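Local coordinates for elongation factor G (Thermus thermophilus, PDB 2DY1), which binds GTP together with a magnesium ion and probably acts as a GTPase in the elongation stage of protein synthesis, at residues Y302-R307 with G345-V350; G282-K287 with G308-G313; L571-Y576 with E648-L653. One frame throughout, in Å; residues are numbered along the deposited sequence.

Interaction 1 of 3, residues Y302-R307 with G345-V350; sequences YLRLYR and GFVLGV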
loop_
_atom_site.group_PDB
_atom_site.type_symbol
_atom_site.label_atom_id
_atom_site.label_comp_id
_atom_site.label_asym_id
_atom_site.label_seq_id
_atom_site.Cartn_x
_atom_site.Cartn_y
_atom_site.Cartn_z
ATOM N N TYR A 302 8.759 11.379 -10.760
ATOM C CA TYR A 302 10.052 10.879 -10.330
ATOM C C TYR A 302 10.344 9.633 -11.130
ATOM O O TYR A 302 9.615 8.646 -11.064
ATOM C CB TYR A 302 10.016 10.594 -8.830
ATOM C CG TYR A 302 9.880 11.885 -8.044
ATOM C CD1 TYR A 302 10.980 12.484 -7.440
ATOM C CD2 TYR A 302 8.651 12.529 -7.956
ATOM C CE1 TYR A 302 10.848 13.706 -6.762
ATOM C CE2 TYR A 302 8.519 13.746 -7.285
ATOM C CZ TYR A 302 9.608 14.317 -6.701
ATOM O OH TYR A 302 9.448 15.518 -6.049
ATOM N N LEU A 303 11.428 9.713 -11.892
ATOM C CA LEU A 303 11.794 8.650 -12.809
ATOM C C LEU A 303 13.050 7.934 -12.427
ATOM O O LEU A 303 14.046 8.562 -12.120
ATOM C CB LEU A 303 12.043 9.244 -14.199
ATOM C CG LEU A 303 10.937 9.513 -15.207
ATOM C CD1 LEU A 303 9.887 10.422 -14.605
ATOM C CD2 LEU A 303 11.573 10.163 -16.449
ATOM N N ARG A 304 13.001 6.608 -12.464
ATOM C CA ARG A 304 14.211 5.821 -12.248
ATOM C C ARG A 304 14.694 5.437 -13.645
ATOM O O ARG A 304 13.913 4.912 -14.446
ATOM C CB ARG A 304 13.921 4.542 -11.470
ATOM C CG ARG A 304 15.045 3.476 -11.626
ATOM C CD ARG A 304 16.374 3.922 -11.012
ATOM N NE ARG A 304 17.479 3.130 -11.567
ATOM C CZ ARG A 304 17.837 1.913 -11.175
ATOM N NH1 ARG A 304 17.204 1.291 -10.181
ATOM N NH2 ARG A 304 18.817 1.289 -11.836
ATOM N N LEU A 305 15.962 5.713 -13.931
ATOM C CA LEU A 305 16.556 5.327 -15.215
ATOM C C LEU A 305 17.262 4.006 -14.915
ATOM O O LEU A 305 18.282 3.973 -14.224
ATOM C CB LEU A 305 17.560 6.392 -15.678
ATOM C CG LEU A 305 18.249 6.153 -17.035
ATOM C CD1 LEU A 305 17.203 6.041 -18.139
ATOM C CD2 LEU A 305 19.200 7.306 -17.319
ATOM N N TYR A 306 16.701 2.923 -15.428
ATOM C CA TYR A 306 17.250 1.594 -15.175
ATOM C C TYR A 306 18.411 1.248 -16.053
ATOM O O TYR A 306 19.319 0.522 -15.645
ATOM C CB TYR A 306 16.174 0.518 -15.388
ATOM C CG TYR A 306 15.015 0.533 -14.398
ATOM C CD1 TYR A 306 15.210 0.177 -13.066
ATOM C CD2 TYR A 306 13.721 0.856 -14.814
ATOM C CE1 TYR A 306 14.143 0.123 -12.161
ATOM C CE2 TYR A 306 12.633 0.813 -13.907
ATOM C CZ TYR A 306 12.862 0.441 -12.588
ATOM O OH TYR A 306 11.789 0.371 -11.717
ATOM N N ARG A 307 18.380 1.772 -17.269
ATOM C CA ARG A 307 19.409 1.429 -18.240
ATOM C C ARG A 307 19.520 2.571 -19.191
ATOM O O ARG A 307 18.551 3.283 -19.400
ATOM C CB ARG A 307 18.964 0.183 -19.019
ATOM C CG ARG A 307 20.037 -0.472 -19.910
ATOM C CD ARG A 307 19.472 -1.749 -20.534
ATOM N NE ARG A 307 18.335 -1.472 -21.412
ATOM C CZ ARG A 307 17.399 -2.357 -21.724
ATOM N NH1 ARG A 307 17.454 -3.588 -21.229
ATOM N NH2 ARG A 307 16.409 -2.008 -22.530
ATOM N N GLY A 345 20.805 4.296 -13.110
ATOM C CA GLY A 345 20.940 4.385 -11.662
ATOM C C GLY A 345 20.409 5.730 -11.172
ATOM O O GLY A 345 19.985 5.869 -10.023
ATOM N N PHE A 346 20.441 6.729 -12.044
ATOM C CA PHE A 346 19.924 8.044 -11.670
ATOM C C PHE A 346 18.425 8.009 -11.444
ATOM O O PHE A 346 17.689 7.186 -12.012
ATOM C CB PHE A 346 20.154 9.072 -12.796
ATOM C CG PHE A 346 21.448 9.817 -12.705
ATOM C CD1 PHE A 346 22.660 9.137 -12.656
ATOM C CD2 PHE A 346 21.457 11.220 -12.667
ATOM C CE1 PHE A 346 23.865 9.829 -12.569
ATOM C CE2 PHE A 346 22.659 11.929 -12.576
ATOM C CZ PHE A 346 23.868 11.235 -12.528
ATOM N N VAL A 347 17.987 8.928 -10.584
ATOM C CA VAL A 347 16.582 9.165 -10.367
ATOM C C VAL A 347 16.459 10.622 -10.785
ATOM O O VAL A 347 17.252 11.468 -10.374
ATOM C CB VAL A 347 16.168 9.009 -8.898
ATOM C CG1 VAL A 347 14.763 9.598 -8.701
ATOM C CG2 VAL A 347 16.168 7.518 -8.539
ATOM N N LEU A 348 15.503 10.892 -11.664
ATOM C CA LEU A 348 15.282 12.243 -12.146
ATOM C C LEU A 348 13.951 12.784 -11.690
ATOM O O LEU A 348 13.005 12.026 -11.487
ATOM C CB LEU A 348 15.287 12.261 -13.672
ATOM C CG LEU A 348 16.595 11.815 -14.338
ATOM C CD1 LEU A 348 16.381 11.797 -15.852
ATOM C CD2 LEU A 348 17.721 12.753 -13.986
ATOM N N GLY A 349 13.879 14.104 -11.534
ATOM C CA GLY A 349 12.615 14.732 -11.187
ATOM C C GLY A 349 12.237 15.514 -12.434
ATOM O O GLY A 349 13.020 16.357 -12.876
ATOM N N VAL A 350 11.069 15.243 -12.999
ATOM C CA VAL A 350 10.615 15.922 -14.221
ATOM C C VAL A 350 9.507 16.906 -13.847
ATOM O O VAL A 350 8.437 16.482 -13.437
ATOM C CB VAL A 350 10.051 14.876 -15.233
ATOM C CG1 VAL A 350 9.605 15.554 -16.523
ATOM C CG2 VAL A 350 11.114 13.825 -15.540
#
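L303 and L348 form an antiparallel hydrogen-bonded pair. L303 N donates to L348 O at 2.8 Å, and L348 N bonds back to L303 O. Beyond the paired strands, L305 N still bonds to F346 O at 3.0 Å. L305 O then takes the N-H of G345, with 2.8 Å from G345 N to L305 O. V347 CA adds a C-H contact to L303 O at 3.1 Å. On the face that carries L303, L303 CD1 meets V350 CG2 at 3.7 Å.

The other face carries Y302, R304 and V347. R304 CG is anti to the backbone N (chi1 161°), and the bend at chi2 (65°) brings NE over the carbonyl of L305. R304 NE bonds to L305 O at 2.9 Å from above the carbonyl plane, not on a lone pair. L305 O thus holds two donors: NE from above its plane and G345 N nearly along the C=O axis.

This is the beta barrel of domain 2, and strand 298-307 runs here between strands 347-350 and 285-294. R304, G345 and F346 also join it to the GTP-binding domain. R304 NH1 bonds to A97 O and R304 NH2 makes a salt bridge with D99, while G345 O is bonded by T11 OG1 and the ring of F346 meets that of F77. With a methionine in place of this arginine, D99 would probably lose its charge mate across the domain boundary, and L305 O and A97 O would each lose a donor.

Y306 keeps the guanidinium in place from one side. Y306 CD1 lies 3.6 Å above the plane of the R304 guanidinium, over its centre. Y306 OH is in turn bonded to E96 O, next to A97 in the chain.

Interaction 2 of 3, residues G282-K287 with G308-G313; sequences GPPLAK and GRLKPG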
loop_
_atom_site.group_PDB
_atom_site.type_symbol
_atom_site.label_atom_id
_atom_site.label_comp_id
_atom_site.label_asym_id
_atom_site.label_seq_id
_atom_site.Cartn_x
_atom_site.Cartn_y
_atom_site.Cartn_z
ATOM N N GLY A 282 22.369 -1.039 -22.583
ATOM C CA GLY A 282 21.400 -1.045 -23.658
ATOM C C GLY A 282 20.651 0.261 -23.772
ATOM O O GLY A 282 21.022 1.257 -23.140
ATOM N N PRO A 283 19.578 0.282 -24.575
ATOM C CA PRO A 283 18.789 1.500 -24.762
ATOM C C PRO A 283 18.109 1.924 -23.479
ATOM O O PRO A 283 17.844 1.101 -22.607
ATOM C CB PRO A 283 17.738 1.105 -25.805
ATOM C CG PRO A 283 18.198 -0.242 -26.338
ATOM C CD PRO A 283 18.911 -0.874 -25.193
ATOM N N PRO A 284 17.824 3.225 -23.360
ATOM C CA PRO A 284 17.156 3.778 -22.186
ATOM C C PRO A 284 15.894 3.003 -21.800
ATOM O O PRO A 284 15.075 2.619 -22.658
ATOM C CB PRO A 284 16.848 5.204 -22.625
ATOM C CG PRO A 284 18.061 5.555 -23.424
ATOM C CD PRO A 284 18.283 4.301 -24.259
ATOM N N LEU A 285 15.753 2.739 -20.500
ATOM C CA LEU A 285 14.583 2.052 -19.950
ATOM C C LEU A 285 14.396 2.748 -18.623
ATOM O O LEU A 285 15.337 2.841 -17.840
ATOM C CB LEU A 285 14.836 0.564 -19.713
ATOM C CG LEU A 285 13.699 -0.166 -18.973
ATOM C CD1 LEU A 285 12.392 -0.120 -19.785
ATOM C CD2 LEU A 285 14.120 -1.600 -18.695
ATOM N N ALA A 286 13.195 3.276 -18.403
ATOM C CA ALA A 286 12.892 4.020 -17.181
ATOM C C ALA A 286 11.442 3.823 -16.767
ATOM O O ALA A 286 10.612 3.303 -17.515
ATOM C CB ALA A 286 13.146 5.510 -17.410
ATOM N N LYS A 287 11.128 4.271 -15.562
ATOM C CA LYS A 287 9.767 4.145 -15.075
ATOM C C LYS A 287 9.463 5.268 -14.088
ATOM O O LYS A 287 10.343 5.675 -13.334
ATOM C CB LYS A 287 9.599 2.791 -14.378
ATOM C CG LYS A 287 8.219 2.542 -13.843
ATOM C CD LYS A 287 8.052 1.081 -13.410
ATOM C CE LYS A 287 6.665 0.838 -12.873
ATOM N NZ LYS A 287 6.445 -0.594 -12.561
ATOM N N GLY A 308 20.711 2.739 -19.751
ATOM C CA GLY A 308 20.919 3.788 -20.727
ATOM C C GLY A 308 21.452 5.078 -20.166
ATOM O O GLY A 308 21.691 5.212 -18.970
ATOM N N ARG A 309 21.645 6.045 -21.048
ATOM C CA ARG A 309 22.168 7.323 -20.653
ATOM C C ARG A 309 21.316 8.404 -21.305
ATOM O O ARG A 309 20.740 8.200 -22.377
ATOM C CB ARG A 309 23.640 7.415 -21.090
ATOM C CG ARG A 309 24.336 8.726 -20.797
ATOM C CD ARG A 309 25.852 8.579 -20.923
ATOM N NE ARG A 309 26.513 9.878 -20.853
ATOM C CZ ARG A 309 26.558 10.742 -21.863
ATOM N NH1 ARG A 309 25.989 10.438 -23.023
ATOM N NH2 ARG A 309 27.149 11.918 -21.709
ATOM N N LEU A 310 21.198 9.542 -20.637
ATOM C CA LEU A 310 20.430 10.647 -21.191
ATOM C C LEU A 310 21.162 11.964 -21.090
ATOM O O LEU A 310 21.941 12.213 -20.155
ATOM C CB LEU A 310 19.091 10.804 -20.471
ATOM C CG LEU A 310 18.088 9.663 -20.596
ATOM C CD1 LEU A 310 16.936 9.900 -19.631
ATOM C CD2 LEU A 310 17.564 9.593 -22.028
ATOM N N LYS A 311 20.910 12.813 -22.084
ATOM C CA LYS A 311 21.465 14.155 -22.123
ATOM C C LYS A 311 20.301 15.128 -22.254
ATOM O O LYS A 311 19.223 14.750 -22.718
ATOM C CB LYS A 311 22.395 14.311 -23.324
ATOM C CG LYS A 311 23.717 13.576 -23.160
ATOM C CD LYS A 311 24.483 13.545 -24.477
ATOM C CE LYS A 311 24.863 14.950 -24.947
ATOM N NZ LYS A 311 25.321 14.969 -26.368
ATOM N N PRO A 312 20.499 16.396 -21.861
ATOM C CA PRO A 312 19.419 17.381 -21.972
ATOM C C PRO A 312 18.976 17.482 -23.441
ATOM O O PRO A 312 19.819 17.497 -24.346
ATOM C CB PRO A 312 20.079 18.671 -21.474
ATOM C CG PRO A 312 21.094 18.166 -20.478
ATOM C CD PRO A 312 21.687 16.974 -21.208
ATOM N N GLY A 313 17.667 17.516 -23.662
ATOM C CA GLY A 313 17.155 17.588 -25.021
ATOM C C GLY A 313 16.726 16.242 -25.576
ATOM O O GLY A 313 16.076 16.176 -26.624
#
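Where the chain enters the beta barrel of domain 2, P284 packs against G308, the link between strands 298-307 and 309-310. The two backbones meet almost directly, with P284 CA 4.0 Å from G308 CA. G282 O also faces G308 CA, at 3.5 Å. No hydrogen bond crosses between the segments, so the contact is one of shape.

G308 is the key to the close fit. A side chain on it would point toward the other segment and clash with P284 CA. Its phi of 94° would also jam a CB against the carbonyl O of R307. G282 is restricted as well, since a CB there would strike P283 CD.

Beyond G308 the ring of P284 takes over. P284 CG lies 3.9 Å from R309 O and 4.3 Å from L310 CD2. L310 turns its CG away from its own carbonyl carbon (chi1 -64°), and CD2 ends up near the proline ring. The same leucine touches L305 and L325, consistent with a place in the barrel interior.

The barrel is built here from two antiparallel sheets. Strand 285-294 belongs to one and pairs with strand 298-307. The short, weakly bonded strand at about 309-310 belongs to the other, at the edge beside strand 335-343. The chain changes sheet at G308. Just before it, Y306 and R307 both face L285 in a classic beta bulge, and L285 O accepts from Y306 N. R307 NE bonds to P283 O, tying the entering loop to the end of strand 298-307.

R309 points its CB away from segment 282-287, and its guanidinium makes a salt bridge with E341 of the neighbouring strand.

Interaction 3 of 3, residues L571-Y576 with E648-L653; sequences LLEPIY and EVPPHL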
loop_
_atom_site.group_PDB
_atom_site.type_symbol
_atom_site.label_atom_id
_atom_site.label_comp_id
_atom_site.label_asym_id
_atom_site.label_seq_id
_atom_site.Cartn_x
_atom_site.Cartn_y
_atom_site.Cartn_z
ATOM N N LEU A 571 -36.137 -6.790 6.364
ATOM C CA LEU A 571 -34.870 -6.076 6.202
ATOM C C LEU A 571 -33.661 -6.995 6.292
ATOM O O LEU A 571 -33.603 -7.886 7.144
ATOM C CB LEU A 571 -34.755 -4.986 7.267
ATOM C CG LEU A 571 -33.633 -3.960 7.076
ATOM C CD1 LEU A 571 -33.954 -3.059 5.893
ATOM C CD2 LEU A 571 -33.485 -3.134 8.343
ATOM N N LEU A 572 -32.692 -6.774 5.407
ATOM C CA LEU A 572 -31.469 -7.569 5.378
ATOM C C LEU A 572 -30.275 -6.639 5.579
ATOM O O LEU A 572 -30.335 -5.469 5.224
ATOM C CB LEU A 572 -31.313 -8.275 4.029
ATOM C CG LEU A 572 -32.414 -9.233 3.569
ATOM C CD1 LEU A 572 -32.063 -9.749 2.185
ATOM C CD2 LEU A 572 -32.546 -10.397 4.550
ATOM N N GLU A 573 -29.202 -7.166 6.158
ATOM C CA GLU A 573 -27.997 -6.368 6.363
ATOM C C GLU A 573 -26.799 -7.188 5.939
ATOM O O GLU A 573 -26.831 -8.415 5.968
ATOM C CB GLU A 573 -27.855 -5.948 7.834
ATOM C CG GLU A 573 -27.519 -7.076 8.786
ATOM C CD GLU A 573 -27.389 -6.586 10.220
ATOM O OE1 GLU A 573 -26.729 -5.548 10.431
ATOM O OE2 GLU A 573 -27.940 -7.239 11.133
ATOM N N PRO A 574 -25.712 -6.520 5.519
ATOM C CA PRO A 574 -24.567 -7.331 5.114
ATOM C C PRO A 574 -23.787 -7.881 6.303
ATOM O O PRO A 574 -23.571 -7.187 7.294
ATOM C CB PRO A 574 -23.751 -6.374 4.246
ATOM C CG PRO A 574 -24.106 -5.039 4.766
ATOM C CD PRO A 574 -25.566 -5.122 5.090
ATOM N N ILE A 575 -23.395 -9.147 6.184
ATOM C CA ILE A 575 -22.623 -9.854 7.202
ATOM C C ILE A 575 -21.229 -10.085 6.634
ATOM O O ILE A 575 -21.080 -10.485 5.484
ATOM C CB ILE A 575 -23.261 -11.231 7.531
ATOM C CG1 ILE A 575 -24.677 -11.035 8.078
ATOM C CG2 ILE A 575 -22.381 -11.995 8.534
ATOM C CD1 ILE A 575 -24.781 -10.079 9.249
ATOM N N TYR A 576 -20.203 -9.823 7.437
ATOM C CA TYR A 576 -18.828 -9.997 6.992
ATOM C C TYR A 576 -18.081 -11.052 7.796
ATOM O O TYR A 576 -18.437 -11.347 8.944
ATOM C CB TYR A 576 -18.064 -8.663 7.100
ATOM C CG TYR A 576 -18.297 -7.712 5.939
ATOM C CD1 TYR A 576 -19.585 -7.295 5.597
ATOM C CD2 TYR A 576 -17.228 -7.274 5.149
ATOM C CE1 TYR A 576 -19.802 -6.472 4.482
ATOM C CE2 TYR A 576 -17.429 -6.455 4.044
ATOM C CZ TYR A 576 -18.723 -6.063 3.714
ATOM O OH TYR A 576 -18.931 -5.297 2.591
ATOM N N GLU A 648 -31.121 -11.458 7.666
ATOM C CA GLU A 648 -32.210 -10.652 8.187
ATOM C C GLU A 648 -31.742 -9.899 9.431
ATOM O O GLU A 648 -31.050 -10.459 10.292
ATOM C CB GLU A 648 -33.404 -11.554 8.527
ATOM C CG GLU A 648 -33.787 -12.503 7.386
ATOM C CD GLU A 648 -34.963 -13.419 7.716
ATOM O OE1 GLU A 648 -35.480 -13.359 8.853
ATOM O OE2 GLU A 648 -35.367 -14.199 6.827
ATOM N N VAL A 649 -32.124 -8.632 9.513
ATOM C CA VAL A 649 -31.772 -7.780 10.636
ATOM C C VAL A 649 -32.664 -8.125 11.826
ATOM O O VAL A 649 -33.883 -8.224 11.683
ATOM C CB VAL A 649 -31.981 -6.294 10.276
ATOM C CG1 VAL A 649 -31.720 -5.409 11.493
ATOM C CG2 VAL A 649 -31.057 -5.905 9.124
ATOM N N PRO A 650 -32.068 -8.331 13.014
ATOM C CA PRO A 650 -32.893 -8.658 14.181
ATOM C C PRO A 650 -34.090 -7.709 14.265
ATOM O O PRO A 650 -33.953 -6.503 14.059
ATOM C CB PRO A 650 -31.913 -8.500 15.333
ATOM C CG PRO A 650 -30.646 -9.044 14.725
ATOM C CD PRO A 650 -30.634 -8.386 13.350
ATOM N N PRO A 651 -35.282 -8.249 14.565
ATOM C CA PRO A 651 -36.529 -7.484 14.674
ATOM C C PRO A 651 -36.408 -6.133 15.367
ATOM O O PRO A 651 -36.986 -5.141 14.921
ATOM C CB PRO A 651 -37.451 -8.441 15.427
ATOM C CG PRO A 651 -36.993 -9.778 14.936
ATOM C CD PRO A 651 -35.488 -9.641 15.003
ATOM N N HIS A 652 -35.660 -6.105 16.462
ATOM C CA HIS A 652 -35.461 -4.887 17.235
ATOM C C HIS A 652 -34.792 -3.796 16.401
ATOM O O HIS A 652 -35.340 -2.703 16.233
ATOM C CB HIS A 652 -34.613 -5.211 18.466
ATOM C CG HIS A 652 -35.159 -6.336 19.289
ATOM N ND1 HIS A 652 -36.240 -6.188 20.132
ATOM C CD2 HIS A 652 -34.798 -7.641 19.367
ATOM C CE1 HIS A 652 -36.519 -7.350 20.696
ATOM N NE2 HIS A 652 -35.660 -8.247 20.248
ATOM N N LEU A 653 -33.606 -4.099 15.881
ATOM C CA LEU A 653 -32.866 -3.142 15.061
ATOM C C LEU A 653 -33.657 -2.770 13.815
ATOM O O LEU A 653 -33.839 -1.592 13.506
ATOM C CB LEU A 653 -31.528 -3.730 14.606
ATOM C CG LEU A 653 -30.500 -4.253 15.604
ATOM C CD1 LEU A 653 -29.284 -4.724 14.819
ATOM C CD2 LEU A 653 -30.108 -3.167 16.596
HETATM O O HOH W 1 -28.257 -10.058 10.857
#
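Strand 571-576 meets the end of strand 638-648 in antiparallel fashion, with L572 and E648 as a non-hydrogen-bonded pair and V649 N bonded to L571 O at 2.9 Å. V649 CG2 sits 3.5 Å from E573 CB and also packs on L571 CD2, and L571 and V649 lie side by side. On the far side of the strand L572 CD2 touches E648 CG at 3.7 Å.

E573 has its CG between the backbone N and the carbonyl carbon (chi1 70°). From there the extended chain crosses V649 at about a right angle and brings E573 OE2 to 3.7 Å from P650 CD. P650 is the N-cap residue of helix 651-663. Strands and helices from 569 to 648 follow the beta-alpha-beta-beta-alpha-beta order of a ferredoxin-like domain, and helix 651-663 is added after it. This contact joins the first strand to the turn that leads into that helix, whose A654 and I657 touch L571.

A water donates to E573 OE2 and to E648 O, each at 2.9 Å. OE2 also pairs with R598. With an arginine and a water on that oxygen, the buried carboxylate is probably ionised.

In the fold
From the N terminus, the chain first makes the GTP-binding domain and then enters domain 2 at 282-287. Interaction 2 closes the loop back to this point when 308-313 is reached, after the hairpin of strands 285-294 and 298-307. Interaction 1 opens inside that loop, at 302-307, and closes beyond it at 345-350, so the two cross. They touch, with centres about 9 Å apart, and together tie the barrel's strands to each other and, through interaction 1, to the GTP-binding domain. Interaction 3 comes later, in series. It closes a loop within the C-terminal domain, its centre more than 50 Å from the other two.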